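Teichoic acid D-alanine hydrolase (Staphylococcus aureus, PDB 5ZH8) removes D-alanyl groups from wall teichoic acid and lipoteichoic acid by ester hydrolysis, and affects methicillin resistance, detergent-induced autolysis and cell wall structure. Local coordinates at residues T161-P166 with K204-H209; K77-Y82 with K376-D381; S63-V68 with L245-F250; A128-T133 with H209-G214. All blocks are in the same frame, centred on the assembly; numbering follows the deposited sequence.

Contact 1 of 4, residues T161-P166 with K204-H209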
# COMPACT_ATOMS: atom_id res chain seq x y z
N THR A 161 -23.39 -12.30 -21.42
CA THR A 161 -22.51 -11.16 -21.64
C THR A 161 -22.61 -10.66 -23.09
O THR A 161 -22.75 -11.46 -24.01
CB THR A 161 -21.04 -11.53 -21.30
OG1 THR A 161 -20.14 -10.64 -21.98
CG2 THR A 161 -20.73 -12.97 -21.72
N SER A 162 -22.51 -9.35 -23.27
CA SER A 162 -22.69 -8.69 -24.58
C SER A 162 -21.98 -9.42 -25.73
O SER A 162 -22.50 -9.50 -26.84
CB SER A 162 -22.19 -7.23 -24.53
OG SER A 162 -21.96 -6.77 -23.21
N LYS A 163 -20.80 -9.95 -25.44
CA LYS A 163 -20.05 -10.78 -26.36
C LYS A 163 -19.59 -12.03 -25.60
O LYS A 163 -19.50 -11.99 -24.38
CB LYS A 163 -18.84 -10.00 -26.90
CG LYS A 163 -19.22 -8.70 -27.59
CD LYS A 163 -18.02 -7.99 -28.20
CE LYS A 163 -17.13 -7.32 -27.16
NZ LYS A 163 -17.72 -6.07 -26.58
N PRO A 164 -19.29 -13.13 -26.32
CA PRO A 164 -18.84 -14.34 -25.63
C PRO A 164 -17.44 -14.19 -25.06
O PRO A 164 -16.58 -13.58 -25.70
CB PRO A 164 -18.85 -15.40 -26.74
CG PRO A 164 -18.63 -14.62 -27.99
CD PRO A 164 -19.34 -13.31 -27.78
N ILE A 165 -17.22 -14.73 -23.87
CA ILE A 165 -15.92 -14.68 -23.20
C ILE A 165 -15.35 -16.08 -23.02
O ILE A 165 -15.87 -16.84 -22.21
CB ILE A 165 -16.06 -14.09 -21.78
CG1 ILE A 165 -16.72 -12.72 -21.79
CG2 ILE A 165 -14.70 -14.06 -21.08
CD1 ILE A 165 -17.20 -12.28 -20.42
N PRO A 166 -14.28 -16.43 -23.75
CA PRO A 166 -13.71 -17.76 -23.52
C PRO A 166 -13.10 -17.87 -22.12
O PRO A 166 -12.65 -16.86 -21.57
CB PRO A 166 -12.63 -17.90 -24.60
CG PRO A 166 -12.32 -16.51 -25.03
CD PRO A 166 -13.57 -15.71 -24.82
N LYS A 204 -14.40 -0.49 -24.12
CA LYS A 204 -13.05 0.04 -24.37
C LYS A 204 -11.94 -0.91 -23.91
O LYS A 204 -10.87 -0.97 -24.51
CB LYS A 204 -12.87 1.43 -23.75
CG LYS A 204 -12.92 1.50 -22.22
CD LYS A 204 -12.79 2.93 -21.71
CE LYS A 204 -14.01 3.79 -22.03
NZ LYS A 204 -15.27 3.23 -21.47
N LYS A 205 -12.21 -1.65 -22.83
CA LYS A 205 -11.28 -2.62 -22.28
C LYS A 205 -11.47 -4.04 -22.83
O LYS A 205 -10.82 -4.97 -22.36
CB LYS A 205 -11.38 -2.62 -20.74
CG LYS A 205 -10.62 -1.45 -20.12
CD LYS A 205 -9.13 -1.75 -20.01
CE LYS A 205 -8.27 -0.49 -20.07
NZ LYS A 205 -8.58 0.49 -19.00
N TYR A 206 -12.36 -4.22 -23.80
CA TYR A 206 -12.54 -5.56 -24.37
C TYR A 206 -11.26 -6.08 -25.05
O TYR A 206 -10.59 -5.36 -25.80
CB TYR A 206 -13.73 -5.63 -25.33
CG TYR A 206 -13.78 -6.91 -26.14
CD1 TYR A 206 -14.08 -8.13 -25.54
CD2 TYR A 206 -13.52 -6.90 -27.52
CE1 TYR A 206 -14.11 -9.30 -26.28
CE2 TYR A 206 -13.55 -8.06 -28.26
CZ TYR A 206 -13.85 -9.26 -27.64
OH TYR A 206 -13.89 -10.42 -28.38
N LYS A 207 -10.95 -7.36 -24.81
CA LYS A 207 -9.75 -8.01 -25.33
C LYS A 207 -8.43 -7.27 -25.03
O LYS A 207 -7.45 -7.39 -25.77
CB LYS A 207 -9.90 -8.31 -26.83
CG LYS A 207 -9.03 -9.45 -27.37
CD LYS A 207 -9.44 -10.83 -26.86
CE LYS A 207 -10.65 -11.41 -27.60
NZ LYS A 207 -10.51 -12.88 -27.82
N LYS A 208 -8.41 -6.49 -23.95
CA LYS A 208 -7.16 -5.93 -23.43
C LYS A 208 -6.95 -6.42 -22.01
O LYS A 208 -7.91 -6.74 -21.32
CB LYS A 208 -7.19 -4.41 -23.45
CG LYS A 208 -6.82 -3.79 -24.79
CD LYS A 208 -6.65 -2.28 -24.69
CE LYS A 208 -7.99 -1.58 -24.54
NZ LYS A 208 -7.90 -0.09 -24.64
N HIS A 209 -5.70 -6.43 -21.58
CA HIS A 209 -5.36 -6.93 -20.25
C HIS A 209 -5.79 -5.98 -19.16
O HIS A 209 -5.66 -4.76 -19.29
CB HIS A 209 -3.87 -7.22 -20.12
CG HIS A 209 -3.47 -7.67 -18.75
ND1 HIS A 209 -3.14 -6.79 -17.75
CD2 HIS A 209 -3.34 -8.91 -18.23
CE1 HIS A 209 -2.82 -7.47 -16.66
NE2 HIS A 209 -2.94 -8.76 -16.92

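Contact 2 of 4, residues K77-Y82 with K376-D381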
# COMPACT_ATOMS: atom_id res chain seq x y z
N LYS A 77 22.20 -17.35 6.90
CA LYS A 77 22.59 -16.41 7.94
C LYS A 77 22.40 -14.97 7.46
O LYS A 77 21.92 -14.11 8.19
CB LYS A 77 24.04 -16.63 8.34
CG LYS A 77 24.48 -15.74 9.48
CD LYS A 77 25.83 -16.14 10.05
CE LYS A 77 26.30 -15.14 11.09
NZ LYS A 77 25.24 -14.80 12.09
N LYS A 78 22.79 -14.74 6.20
CA LYS A 78 22.69 -13.44 5.56
C LYS A 78 21.23 -13.03 5.43
O LYS A 78 20.88 -11.88 5.63
CB LYS A 78 23.35 -13.50 4.17
CG LYS A 78 24.08 -12.25 3.74
CD LYS A 78 24.67 -12.44 2.33
CE LYS A 78 26.15 -12.04 2.20
NZ LYS A 78 26.41 -10.61 1.89
N ILE A 79 20.38 -14.00 5.09
CA ILE A 79 18.94 -13.76 4.92
C ILE A 79 18.32 -13.41 6.27
O ILE A 79 17.63 -12.40 6.39
CB ILE A 79 18.23 -15.00 4.32
CG1 ILE A 79 18.68 -15.24 2.87
CG2 ILE A 79 16.72 -14.83 4.37
CD1 ILE A 79 18.41 -16.64 2.35
N ASP A 80 18.57 -14.24 7.26
CA ASP A 80 18.06 -14.02 8.60
C ASP A 80 18.47 -12.65 9.11
O ASP A 80 17.66 -11.88 9.64
CB ASP A 80 18.57 -15.11 9.54
CG ASP A 80 18.14 -14.90 10.97
OD1 ASP A 80 16.93 -15.08 11.28
OD2 ASP A 80 19.01 -14.54 11.78
N LYS A 81 19.75 -12.35 8.95
CA LYS A 81 20.30 -11.08 9.41
C LYS A 81 19.62 -9.91 8.72
O LYS A 81 19.33 -8.89 9.34
CB LYS A 81 21.80 -11.04 9.15
CG LYS A 81 22.50 -9.86 9.77
CD LYS A 81 24.00 -10.06 9.76
CE LYS A 81 24.70 -9.09 10.70
NZ LYS A 81 24.42 -9.36 12.15
N TYR A 82 19.37 -10.07 7.43
CA TYR A 82 18.68 -9.04 6.66
C TYR A 82 17.26 -8.87 7.17
O TYR A 82 16.83 -7.75 7.42
CB TYR A 82 18.67 -9.37 5.17
CG TYR A 82 17.59 -8.65 4.44
CD1 TYR A 82 17.59 -7.27 4.38
CD2 TYR A 82 16.55 -9.34 3.84
CE1 TYR A 82 16.59 -6.58 3.73
CE2 TYR A 82 15.53 -8.66 3.17
CZ TYR A 82 15.55 -7.28 3.14
OH TYR A 82 14.55 -6.62 2.48
N LYS A 376 13.26 -10.03 -3.65
CA LYS A 376 14.26 -9.85 -4.71
C LYS A 376 15.65 -9.90 -4.14
O LYS A 376 16.55 -10.53 -4.69
CB LYS A 376 14.08 -8.53 -5.44
CG LYS A 376 12.94 -8.52 -6.44
CD LYS A 376 12.70 -7.11 -6.96
CE LYS A 376 11.74 -7.10 -8.15
NZ LYS A 376 12.05 -6.00 -9.13
N HIS A 377 15.84 -9.21 -3.02
CA HIS A 377 17.14 -9.14 -2.39
C HIS A 377 17.59 -10.54 -1.97
O HIS A 377 18.76 -10.87 -2.08
CB HIS A 377 17.09 -8.21 -1.19
CG HIS A 377 18.40 -8.08 -0.48
ND1 HIS A 377 19.50 -7.48 -1.05
CD2 HIS A 377 18.78 -8.47 0.76
CE1 HIS A 377 20.50 -7.52 -0.19
NE2 HIS A 377 20.09 -8.10 0.92
N ILE A 378 16.65 -11.35 -1.51
CA ILE A 378 16.95 -12.71 -1.10
C ILE A 378 17.27 -13.60 -2.32
O ILE A 378 18.27 -14.31 -2.34
CB ILE A 378 15.78 -13.30 -0.29
CG1 ILE A 378 15.70 -12.61 1.07
CG2 ILE A 378 15.93 -14.81 -0.12
CD1 ILE A 378 14.48 -12.99 1.89
N TYR A 379 16.42 -13.53 -3.33
CA TYR A 379 16.54 -14.40 -4.50
C TYR A 379 17.71 -14.01 -5.42
O TYR A 379 18.50 -14.85 -5.84
CB TYR A 379 15.22 -14.36 -5.26
CG TYR A 379 15.10 -15.31 -6.43
CD1 TYR A 379 14.74 -16.64 -6.24
CD2 TYR A 379 15.31 -14.86 -7.73
CE1 TYR A 379 14.61 -17.50 -7.33
CE2 TYR A 379 15.18 -15.70 -8.82
CZ TYR A 379 14.83 -17.02 -8.61
OH TYR A 379 14.69 -17.85 -9.70
N ASN A 380 17.80 -12.72 -5.72
CA ASN A 380 18.81 -12.22 -6.64
C ASN A 380 20.14 -11.93 -5.95
O ASN A 380 21.18 -12.38 -6.41
CB ASN A 380 18.31 -10.96 -7.35
CG ASN A 380 17.07 -11.22 -8.19
OD1 ASN A 380 16.93 -12.28 -8.79
ND2 ASN A 380 16.17 -10.25 -8.24
N ASP A 381 20.11 -11.17 -4.86
CA ASP A 381 21.36 -10.71 -4.26
C ASP A 381 22.01 -11.78 -3.39
O ASP A 381 23.19 -12.08 -3.56
CB ASP A 381 21.16 -9.40 -3.47
CG ASP A 381 20.67 -8.26 -4.35
OD1 ASP A 381 20.93 -8.28 -5.58
OD2 ASP A 381 20.02 -7.32 -3.83

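Contact 3 of 4, residues S63-V68 with L245-F250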
# COMPACT_ATOMS: atom_id res chain seq x y z
N SER A 63 -0.59 -30.05 13.36
CA SER A 63 0.66 -30.37 14.05
C SER A 63 1.58 -29.16 14.14
O SER A 63 1.61 -28.31 13.24
CB SER A 63 1.38 -31.53 13.35
OG SER A 63 1.62 -31.24 11.99
N LYS A 64 2.35 -29.10 15.23
CA LYS A 64 3.26 -27.99 15.48
C LYS A 64 4.45 -28.09 14.52
O LYS A 64 5.05 -29.15 14.39
CB LYS A 64 3.78 -28.02 16.92
CG LYS A 64 3.70 -26.68 17.65
CD LYS A 64 2.34 -26.52 18.34
CE LYS A 64 2.40 -25.53 19.50
NZ LYS A 64 1.31 -25.75 20.49
N LEU A 65 4.77 -26.98 13.86
CA LEU A 65 5.90 -26.92 12.94
C LEU A 65 7.09 -26.30 13.65
O LEU A 65 6.93 -25.35 14.42
CB LEU A 65 5.55 -26.10 11.70
CG LEU A 65 4.43 -26.66 10.82
CD1 LEU A 65 4.09 -25.69 9.70
CD2 LEU A 65 4.80 -28.02 10.25
N LYS A 66 8.28 -26.83 13.40
CA LYS A 66 9.49 -26.35 14.06
C LYS A 66 10.26 -25.35 13.19
O LYS A 66 10.17 -25.38 11.97
CB LYS A 66 10.39 -27.52 14.50
CG LYS A 66 11.03 -28.32 13.37
CD LYS A 66 11.97 -29.39 13.92
CE LYS A 66 13.17 -29.65 13.01
NZ LYS A 66 14.11 -28.49 12.94
N GLU A 67 11.01 -24.47 13.85
CA GLU A 67 11.88 -23.53 13.15
C GLU A 67 13.00 -24.30 12.47
O GLU A 67 13.52 -25.27 13.01
CB GLU A 67 12.46 -22.51 14.12
CG GLU A 67 11.44 -21.54 14.70
CD GLU A 67 12.08 -20.37 15.42
OE1 GLU A 67 12.88 -19.67 14.77
OE2 GLU A 67 11.81 -20.16 16.63
N VAL A 68 13.34 -23.87 11.26
CA VAL A 68 14.47 -24.42 10.53
C VAL A 68 15.34 -23.23 10.12
O VAL A 68 14.90 -22.37 9.37
CB VAL A 68 14.03 -25.22 9.29
CG1 VAL A 68 15.24 -25.83 8.59
CG2 VAL A 68 13.05 -26.31 9.68
N LEU A 245 -1.29 -30.84 2.24
CA LEU A 245 -1.25 -29.47 2.71
C LEU A 245 -2.15 -29.36 3.94
O LEU A 245 -3.35 -29.09 3.83
CB LEU A 245 -1.72 -28.51 1.61
CG LEU A 245 -0.97 -28.58 0.29
CD1 LEU A 245 -1.43 -27.42 -0.58
CD2 LEU A 245 0.53 -28.52 0.49
N GLN A 246 -1.54 -29.57 5.11
CA GLN A 246 -2.28 -29.69 6.36
C GLN A 246 -2.18 -28.44 7.23
O GLN A 246 -2.70 -28.41 8.35
CB GLN A 246 -1.75 -30.90 7.14
CG GLN A 246 -1.92 -32.20 6.37
CD GLN A 246 -1.35 -33.39 7.10
OE1 GLN A 246 -0.24 -33.34 7.61
NE2 GLN A 246 -2.12 -34.46 7.16
N HIS A 247 -1.49 -27.41 6.71
CA HIS A 247 -1.37 -26.12 7.39
C HIS A 247 -1.83 -25.01 6.44
O HIS A 247 -1.27 -23.91 6.41
CB HIS A 247 0.07 -25.93 7.85
CG HIS A 247 0.50 -26.92 8.89
ND1 HIS A 247 0.83 -28.22 8.59
CD2 HIS A 247 0.64 -26.79 10.23
CE1 HIS A 247 1.16 -28.86 9.70
NE2 HIS A 247 1.06 -28.01 10.71
N THR A 248 -2.86 -25.33 5.68
CA THR A 248 -3.48 -24.44 4.71
C THR A 248 -4.98 -24.54 4.91
O THR A 248 -5.52 -25.64 5.01
CB THR A 248 -3.14 -24.88 3.28
OG1 THR A 248 -1.73 -24.75 3.05
CG2 THR A 248 -3.92 -24.05 2.25
N ALA A 249 -5.66 -23.40 4.96
CA ALA A 249 -7.08 -23.40 5.30
C ALA A 249 -7.83 -22.21 4.75
O ALA A 249 -7.26 -21.15 4.49
CB ALA A 249 -7.25 -23.49 6.81
N PHE A 250 -9.13 -22.40 4.57
CA PHE A 250 -10.04 -21.31 4.24
C PHE A 250 -10.28 -20.50 5.51
O PHE A 250 -10.22 -21.02 6.61
CB PHE A 250 -11.36 -21.85 3.67
CG PHE A 250 -11.23 -22.40 2.28
CD1 PHE A 250 -11.31 -21.56 1.18
CD2 PHE A 250 -11.03 -23.75 2.06
CE1 PHE A 250 -11.18 -22.05 -0.11
CE2 PHE A 250 -10.91 -24.26 0.78
CZ PHE A 250 -10.98 -23.41 -0.31
O HOH W 1 0.76 -32.91 10.18

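Contact 4 of 4, residues A128-T133 with H209-G214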
# COMPACT_ATOMS: atom_id res chain seq x y z
N ALA A 128 -2.78 -14.88 -4.62
CA ALA A 128 -2.07 -16.13 -4.86
C ALA A 128 -2.99 -17.35 -4.83
O ALA A 128 -2.60 -18.41 -5.32
CB ALA A 128 -0.93 -16.29 -3.86
N GLN A 129 -4.20 -17.22 -4.28
CA GLN A 129 -5.19 -18.31 -4.37
C GLN A 129 -5.62 -18.58 -5.81
O GLN A 129 -6.07 -19.68 -6.12
CB GLN A 129 -6.43 -18.04 -3.51
CG GLN A 129 -7.29 -19.29 -3.32
CD GLN A 129 -8.57 -19.04 -2.55
OE1 GLN A 129 -9.07 -17.92 -2.51
NE2 GLN A 129 -9.12 -20.10 -1.97
N LYS A 130 -5.50 -17.58 -6.68
CA LYS A 130 -5.77 -17.79 -8.10
C LYS A 130 -4.99 -18.99 -8.69
O LYS A 130 -5.45 -19.63 -9.63
CB LYS A 130 -5.46 -16.53 -8.90
CG LYS A 130 -6.41 -15.37 -8.60
CD LYS A 130 -6.16 -14.21 -9.55
CE LYS A 130 -7.15 -13.09 -9.29
NZ LYS A 130 -7.03 -12.53 -7.92
N PHE A 131 -3.81 -19.27 -8.13
CA PHE A 131 -3.01 -20.43 -8.52
C PHE A 131 -3.73 -21.74 -8.19
O PHE A 131 -3.76 -22.66 -9.00
CB PHE A 131 -1.63 -20.38 -7.84
CG PHE A 131 -0.73 -21.55 -8.14
CD1 PHE A 131 -0.54 -21.99 -9.44
CD2 PHE A 131 -0.06 -22.21 -7.11
CE1 PHE A 131 0.29 -23.07 -9.71
CE2 PHE A 131 0.77 -23.28 -7.37
CZ PHE A 131 0.95 -23.72 -8.68
N SER A 132 -4.32 -21.80 -7.00
CA SER A 132 -5.16 -22.93 -6.60
C SER A 132 -6.30 -23.15 -7.60
O SER A 132 -6.52 -24.28 -8.07
CB SER A 132 -5.70 -22.71 -5.17
OG SER A 132 -6.85 -23.50 -4.90
N THR A 133 -7.00 -22.07 -7.93
CA THR A 133 -8.10 -22.09 -8.89
C THR A 133 -7.62 -22.50 -10.30
O THR A 133 -8.30 -23.25 -11.01
CB THR A 133 -8.81 -20.72 -8.96
OG1 THR A 133 -9.32 -20.38 -7.66
CG2 THR A 133 -9.97 -20.73 -9.96
N HIS A 209 -5.70 -6.43 -21.58
CA HIS A 209 -5.36 -6.93 -20.25
C HIS A 209 -5.79 -5.98 -19.16
O HIS A 209 -5.66 -4.76 -19.29
CB HIS A 209 -3.87 -7.22 -20.12
CG HIS A 209 -3.47 -7.67 -18.75
ND1 HIS A 209 -3.14 -6.79 -17.75
CD2 HIS A 209 -3.34 -8.91 -18.23
CE1 HIS A 209 -2.82 -7.47 -16.66
NE2 HIS A 209 -2.94 -8.76 -16.92
N MET A 210 -6.35 -6.53 -18.08
CA MET A 210 -6.68 -5.77 -16.89
C MET A 210 -6.82 -6.73 -15.72
O MET A 210 -7.74 -7.55 -15.70
CB MET A 210 -7.99 -5.00 -17.10
CG MET A 210 -8.24 -3.89 -16.10
SD MET A 210 -10.00 -3.56 -15.89
CE MET A 210 -10.38 -4.67 -14.54
N TYR A 211 -5.90 -6.65 -14.76
CA TYR A 211 -5.96 -7.52 -13.59
C TYR A 211 -7.30 -7.31 -12.88
O TYR A 211 -7.77 -6.18 -12.76
CB TYR A 211 -4.80 -7.24 -12.63
CG TYR A 211 -4.38 -8.45 -11.83
CD1 TYR A 211 -3.54 -9.40 -12.40
CD2 TYR A 211 -4.79 -8.63 -10.52
CE1 TYR A 211 -3.13 -10.52 -11.69
CE2 TYR A 211 -4.39 -9.74 -9.79
CZ TYR A 211 -3.55 -10.68 -10.38
OH TYR A 211 -3.13 -11.80 -9.69
N ASN A 212 -7.90 -8.40 -12.44
CA ASN A 212 -9.26 -8.37 -11.94
C ASN A 212 -9.54 -9.66 -11.15
O ASN A 212 -9.56 -10.75 -11.73
CB ASN A 212 -10.23 -8.25 -13.12
CG ASN A 212 -11.68 -8.04 -12.70
OD1 ASN A 212 -12.04 -8.18 -11.53
ND2 ASN A 212 -12.52 -7.70 -13.68
N ASP A 213 -9.73 -9.52 -9.84
CA ASP A 213 -10.11 -10.65 -8.99
C ASP A 213 -11.36 -11.33 -9.53
O ASP A 213 -11.47 -12.55 -9.48
CB ASP A 213 -10.38 -10.20 -7.55
CG ASP A 213 -9.14 -9.78 -6.82
OD1 ASP A 213 -8.03 -10.05 -7.31
OD2 ASP A 213 -9.27 -9.19 -5.73
N GLY A 214 -12.28 -10.52 -10.05
CA GLY A 214 -13.54 -11.00 -10.60
C GLY A 214 -13.41 -12.13 -11.61
O GLY A 214 -14.21 -13.05 -11.60

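Contact 1 of 4, residues T161-P166 with K204-H209
The phenol ring of Tyr206 lies between two lysines. Lys163 CE sits above the centre of one face, and the opposite face carries CB of Lys207, the next residue along the chain, 3.8 Å above the ring plane. Lys163 CE lies 3.4 Å from the centroid of the Tyr206 ring and only 8° off its normal, a CH-pi contact made by the methylene next to the ammonium group. The nitrogen follows: Lys163 NZ is 4.4 Å from the same Tyr206 centroid and 24° off the normal, a cation-pi interaction. Two bends in the lysine chain, at chi3 (-75°) and chi4, turn CE and NZ over the ring. A lysine suits the place, because its greasy arm can lie on the face while its charge meets the pi cloud. On its own side the loop is braced by Thr161 OG1, which donates to Lys163 O (2.8 Å) in the carbonyl plane. Tyr206 and Lys207 occupy the central positions of a type II turn from Lys205 to Lys208, closed by Lys208 N to Lys205 O. This surface contact joins two loops at the periphery of the protein. One leads to helix 167-171, with Pro166 as N-cap, and Lys207 NZ forms a salt bridge with Asp169 of that helix. The other runs from helix 189-199 to helix 213-227, while Ile165 is buried against Ile201.

Contact 2 of 4, residues K77-Y82 with K376-D381
Apolar packing holds the middle of this helix pair, where the isoleucine side chains meet at about a right angle. Ile79 CG2 approaches Ile378 CD1 at 3.8 Å, and Ile79 CD1 meets Ile378 CG2 at 3.9 Å, so each branch has a partner. Branched, purely hydrocarbon side chains suit this buried seam, which Ile382, Leu383 and Met102 extend on the Ile79 side. The aromatic contact is edge-to-face: His377 directs CD2 at the centre of the Tyr82 ring, 3.8 Å above its plane, with the two planes at 60°. Both rings swing out with CG opposite the backbone N, bringing them together across the groove. The polar element lies within one helix, where His377 ND1 donates to the anti lone pair of Asp381 OD2 at 2.8 Å, one turn on; this restrains the rotation of the imidazole, although the acceptor is tilted 21° from its plane. In the dimer, Tyr82 and His377 also pack on Ser85 and Leu87 of the second subunit. The short axes run nearly antiparallel, at 158° and 10.7 Å apart. Such pairing of N-terminal and C-terminal helices beside the large antiparallel sheet is characteristic of the beta-lactamase fold.

Contact 3 of 4, residues S63-V68 with L245-F250
The segment Ser63-Val68 runs extended past the turn that precedes strand 248-250, with the closest CA atoms, those of Ser63 and His247, 8.2 Å apart. His247 reaches across to the backbone: NE2 donates to Ser63 O at 2.6 Å, nearly straight (170°). The acceptor lies in the imidazole plane, and the hydrogen arrives on a carbonyl lone pair. Asn120 ND2 is a second donor to this oxygen, while Asn120 OD1 accepts from Leu65 N, so one asparagine side chain bonds to the loop on both sides of Lys64. Histidine suits the position by offering an N-H at its edge and a flat face for hydrocarbon. Leu65 uses that face, its CD1 lying 3.9 Å from the centroid of the His247 ring in a CH-pi contact. Strand 248-250, which follows, borders a small antiparallel three-stranded sheet, and Val68 leads into strand 68-69 at the edge of the eight-stranded sheet; the contact thus ties the approach to one sheet to the rim of the other. Ser63 OG, set between its own N and carbonyl carbon (chi1 57°), comes to 3.3 Å from His247 CE1. The same hydroxyl is hydrogen-bonded to a water, 2.6 Å from OG, which in turn donates to Gln246 OE1. Asp294 OD2 of helix 292-303 takes hydrogen bonds from His247 N and Thr248 OG1, and Leu65 rests on neighbouring Thr293.

Contact 4 of 4, residues A128-T133 with H209-G214
Lys130 and Asp213 form a salt bridge, with NZ donating to OD1 at 2.7 Å. The ammonium group comes from above the carboxylate plane, 43° out of it. Lys130 is extended up to its last torsion, where a bend (chi4 61°) turns NZ to the acid. NZ also has a hydrogen bond with Ser127 OG, just before the helix, so a carboxylate and a hydroxyl share it. The other oxygen of the acid, Asp213 OD2, bonds to Tyr282 OH. Tyr211 completes the group: its OH lies 3.9 Å from Lys130 CD, but its polar partner is Ser127 OG, so lysine and tyrosine converge on one serine. Asn212 is satisfied at both ends of its amide. Its OD1 accepts from Gly214 N at 2.8 Å, the N-cap bond of helix 213-227, and also from Tyr180 N, while ND2 is bonded to Tyr178 O. Glycine fits beside this cap, having no CB to crowd OD1. Ser127-Ala128-Gln129-Lys130 matches the Ser-X-X-Lys motif of serine beta-lactamases and penicillin-binding proteins, and Tyr211-Asn212-Asp213 stands where relatives carry Tyr-X-Asn, consistent with an active site here. The first turns of helix 129-142 lie at this cluster, facing the start of helix 213-227, where Lys130 and Thr133 pack on Tyr216. Phe131 instead packs on Leu298 and Ile302 of helix 292-303.

Overall arrangement
Contact 4, whose motifs mark the probable active site, lies about 8 Å from the centre of the chain. Contact 1 is its outward neighbour, with centres 16 Å apart: His209 ends the segment 204-209 and begins 209-214, so the loop carrying the surface turn leads directly into the probable site. Contact 3, whose centre is 24 Å from that of contact 4, touches it through Phe250 CE1 and Gln129 NE2 at 3.4 Å, and lies across the chain's centre from contact 1. Contact 2, at the subunit interface, is 28 Å from contact 4 between centres; its nearest atoms come within about 7 Å of contact 3, without touching.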